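Local coordinates for uncharacterized protein (Burkholderia xenovorans, PDB 5KAK) that is of unknown function but belongs to the NipSnap family and carries a NIPSNAP domain of the dimeric alpha-beta barrel clan, at residues W63-L68 against A72-I77. Numbering follows the deposited sequence.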
ATOM      1  N   TRP E  63     -21.686   1.727  10.901  1.00 12.95           N
ATOM      2  CA  TRP E  63     -22.955   1.165  11.352  1.00 15.46           C
ATOM      3  C   TRP E  63     -22.765   0.389  12.653  1.00 10.82           C
ATOM      4  O   TRP E  63     -21.843  -0.429  12.768  1.00 14.85           O
ATOM      5  CB  TRP E  63     -23.513   0.236  10.288  1.00 13.62           C
ATOM      6  CG  TRP E  63     -23.768   0.929   9.000  1.00 14.35           C
ATOM      7  CD1 TRP E  63     -22.890   1.107   7.978  1.00 11.22           C
ATOM      8  CD2 TRP E  63     -24.995   1.536   8.597  1.00 21.05           C
ATOM      9  NE1 TRP E  63     -23.502   1.789   6.946  1.00 16.91           N
ATOM     10  CE2 TRP E  63     -24.796   2.067   7.308  1.00 21.01           C
ATOM     11  CE3 TRP E  63     -26.250   1.686   9.207  1.00 20.27           C
ATOM     12  CZ2 TRP E  63     -25.802   2.741   6.615  1.00 18.06           C
ATOM     13  CZ3 TRP E  63     -27.253   2.343   8.516  1.00 21.93           C
ATOM     14  CH2 TRP E  63     -27.026   2.864   7.232  1.00 19.18           C
ATOM     15  N   GLY E  64     -23.659   0.615  13.609  1.00 14.44           N
ATOM     16  CA  GLY E  64     -23.593  -0.041  14.904  1.00 16.29           C
ATOM     17  C   GLY E  64     -24.576  -1.196  15.000  1.00 15.72           C
ATOM     18  O   GLY E  64     -25.693  -1.120  14.491  1.00 13.77           O
ATOM     19  N   TYR E  65     -24.147  -2.261  15.679  1.00 15.48           N
ATOM     20  CA  TYR E  65     -24.939  -3.465  15.851  1.00 11.56           C
ATOM     21  C   TYR E  65     -24.794  -3.920  17.297  1.00 20.93           C
ATOM     22  O   TYR E  65     -23.780  -3.655  17.947  1.00 20.61           O
ATOM     23  CB  TYR E  65     -24.497  -4.567  14.872  1.00 14.11           C
ATOM     24  CG  TYR E  65     -24.711  -4.181  13.423  1.00 14.06           C
ATOM     25  CD1 TYR E  65     -25.965  -4.299  12.849  1.00 16.50           C
ATOM     26  CD2 TYR E  65     -23.670  -3.695  12.645  1.00 12.36           C
ATOM     27  CE1 TYR E  65     -26.180  -3.952  11.539  1.00 18.85           C
ATOM     28  CE2 TYR E  65     -23.876  -3.341  11.316  1.00 10.36           C
ATOM     29  CZ  TYR E  65     -25.146  -3.478  10.778  1.00 12.13           C
ATOM     30  OH  TYR E  65     -25.393  -3.131   9.471  1.00 13.60           O
ATOM     31  N   GLU E  66     -25.826  -4.586  17.808  1.00 21.22           N
ATOM     32  CA  GLU E  66     -25.765  -5.043  19.192  1.00 23.14           C
ATOM     33  C   GLU E  66     -24.808  -6.210  19.344  1.00 25.84           C
ATOM     34  O   GLU E  66     -24.254  -6.419  20.432  1.00 24.59           O
ATOM     35  CB  GLU E  66     -27.163  -5.429  19.687  1.00 25.23           C
ATOM     36  CG  GLU E  66     -28.116  -4.247  19.754  1.00 28.77           C
ATOM     37  CD  GLU E  66     -29.554  -4.657  19.996  1.00 40.04           C
ATOM     38  OE1 GLU E  66     -29.812  -5.387  20.978  1.00 42.13           O
ATOM     39  OE2 GLU E  66     -30.427  -4.251  19.198  1.00 42.81           O
ATOM     40  N   ASP E  67     -24.600  -6.970  18.271  1.00 17.21           N
ATOM     41  CA  ASP E  67     -23.727  -8.136  18.271  1.00 22.86           C
ATOM     42  C   ASP E  67     -23.651  -8.714  16.865  1.00 29.10           C
ATOM     43  O   ASP E  67     -24.314  -8.225  15.940  1.00 24.13           O
ATOM     44  CB  ASP E  67     -24.192  -9.204  19.277  1.00 27.29           C
ATOM     45  CG  ASP E  67     -25.677  -9.540  19.158  1.00 34.10           C
ATOM     46  OD1 ASP E  67     -26.165  -9.797  18.033  1.00 35.46           O
ATOM     47  OD2 ASP E  67     -26.365  -9.561  20.205  1.00 41.12           O
ATOM     48  N   LEU E  68     -22.830  -9.752  16.702  1.00 28.93           N
ATOM     49  CA  LEU E  68     -22.563 -10.298  15.377  1.00 24.01           C
ATOM     50  C   LEU E  68     -23.806 -10.924  14.754  1.00 22.81           C
ATOM     51  O   LEU E  68     -24.020 -10.795  13.544  1.00 24.63           O
ATOM     52  CB  LEU E  68     -21.439 -11.323  15.461  1.00 27.78           C
ATOM     53  CG  LEU E  68     -20.091 -10.702  15.807  1.00 26.64           C
ATOM     54  CD1 LEU E  68     -19.128 -11.806  16.221  1.00 24.92           C
ATOM     55  CD2 LEU E  68     -19.565  -9.922  14.617  1.00 24.73           C
ATOM     56  N   ALA E  72     -25.515  -9.808  11.114  1.00 19.00           N
ATOM     57  CA  ALA E  72     -25.773 -10.790  10.067  1.00 19.78           C
ATOM     58  C   ALA E  72     -27.248 -10.824   9.698  1.00 16.26           C
ATOM     59  O   ALA E  72     -27.597 -10.943   8.519  1.00 23.95           O
ATOM     60  CB  ALA E  72     -25.309 -12.179  10.509  1.00 22.00           C
ATOM     61  N   ARG E  73     -28.131 -10.735  10.692  1.00 22.66           N
ATOM     62  CA  ARG E  73     -29.555 -10.815  10.402  1.00 26.42           C
ATOM     63  C   ARG E  73     -30.013  -9.593   9.622  1.00 22.18           C
ATOM     64  O   ARG E  73     -30.738  -9.713   8.625  1.00 27.42           O
ATOM     65  CB  ARG E  73     -30.350 -10.957  11.699  1.00 27.18           C
ATOM     66  N   ARG E  74     -29.604  -8.407  10.066  1.00 19.03           N
ATOM     67  CA  ARG E  74     -30.051  -7.186   9.413  1.00 24.34           C
ATOM     68  C   ARG E  74     -29.458  -7.058   8.016  1.00 20.65           C
ATOM     69  O   ARG E  74     -30.147  -6.622   7.084  1.00 20.91           O
ATOM     70  CB  ARG E  74     -29.700  -5.970  10.276  1.00 22.91           C
ATOM     71  CG  ARG E  74     -30.357  -5.986  11.644  1.00 23.59           C
ATOM     72  CD  ARG E  74     -30.056  -4.736  12.469  1.00 19.94           C
ATOM     73  NE  ARG E  74     -30.942  -4.640  13.630  1.00 20.37           N
ATOM     74  CZ  ARG E  74     -32.098  -3.981  13.634  1.00 19.32           C
ATOM     75  NH1 ARG E  74     -32.513  -3.363  12.533  1.00 20.93           N
ATOM     76  NH2 ARG E  74     -32.854  -3.944  14.727  1.00 22.62           N
ATOM     77  N   ARG E  75     -28.176  -7.410   7.850  1.00 18.75           N
ATOM     78  CA  ARG E  75     -27.574  -7.323   6.525  1.00 17.80           C
ATOM     79  C   ARG E  75     -28.177  -8.344   5.567  1.00 25.20           C
ATOM     80  O   ARG E  75     -28.342  -8.051   4.377  1.00 24.63           O
ATOM     81  CB  ARG E  75     -26.055  -7.475   6.616  1.00 21.73           C
ATOM     82  CG  ARG E  75     -25.353  -6.220   7.141  1.00 13.75           C
ATOM     83  CD  ARG E  75     -23.834  -6.297   6.990  1.00 20.77           C
ATOM     84  NE  ARG E  75     -23.439  -6.505   5.599  1.00 21.93           N
ATOM     85  CZ  ARG E  75     -23.333  -5.533   4.702  1.00 19.81           C
ATOM     86  NH1 ARG E  75     -23.578  -4.277   5.044  1.00 19.64           N
ATOM     87  NH2 ARG E  75     -22.983  -5.826   3.458  1.00 24.23           N
ATOM     88  N   ALA E  76     -28.546  -9.529   6.061  1.00 24.33           N
ATOM     89  CA  ALA E  76     -29.162 -10.512   5.177  1.00 24.04           C
ATOM     90  C   ALA E  76     -30.505 -10.011   4.653  1.00 27.48           C
ATOM     91  O   ALA E  76     -30.824 -10.187   3.469  1.00 26.93           O
ATOM     92  CB  ALA E  76     -29.331 -11.843   5.909  1.00 23.95           C
ATOM     93  N   ILE E  77     -31.299  -9.383   5.525  1.00 21.79           N
ATOM     94  CA  ILE E  77     -32.568  -8.793   5.111  1.00 24.23           C
ATOM     95  C   ILE E  77     -32.346  -7.724   4.047  1.00 22.91           C
ATOM     96  O   ILE E  77     -33.076  -7.663   3.049  1.00 26.71           O
ATOM     97  CB  ILE E  77     -33.311  -8.218   6.332  1.00 23.01           C
ATOM     98  CG1 ILE E  77     -33.744  -9.341   7.273  1.00 28.75           C
ATOM     99  CG2 ILE E  77     -34.492  -7.364   5.886  1.00 26.95           C
ATOM    100  CD1 ILE E  77     -34.377  -8.842   8.549  1.00 30.12           C
TER
HETATM  101  O   HOH W   1     -23.458  -3.000   7.791  1.00 16.16           O
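Tyr65, the last residue of strand 58-65, sets its ring against Arg74 and its hydroxyl near Arg75, both on helix 68-80, at the strand-to-helix turn of this ferredoxin-like NIPSNAP domain of the dimeric alpha-beta barrel clan. Nonpolar contact comes first: Arg74 brings CD to the ring edge, near the ring plane, 4.1 Å from Tyr65 CE1. With CG anti to the carbonyl carbon (chi1 -61°) and the chain extended from CG to NE, the Arg74 side chain runs past that edge, its guanidinium plane turned 41° from the ring. Its polar end is held elsewhere, NE by a salt bridge to Asp70 OD1 and NH1 by the carbonyl O of Val41. Asp70 also accepts a bond from Glu66 N through OD2, tying the turn to the helix that follows. Backbone bonding is that of the first helical turn: Ala72 N donates to Leu68 O at 3.0 Å, nearly straight at 166°. One position earlier, Asp67 is the N-cap, its OD1 receiving Asp70 N. At the helix start, Leu68 packs on Leu68 of a second subunit. The last link runs through the phenol. Arg75 CG lies 3.9 Å from Tyr65 OH, and beyond it the chain bends at chi3. One water sits between the two side chains, accepting from Arg75 NH1 at 3.0 Å. The same water hydrogen-bonds Tyr65 OH at 2.6 Å.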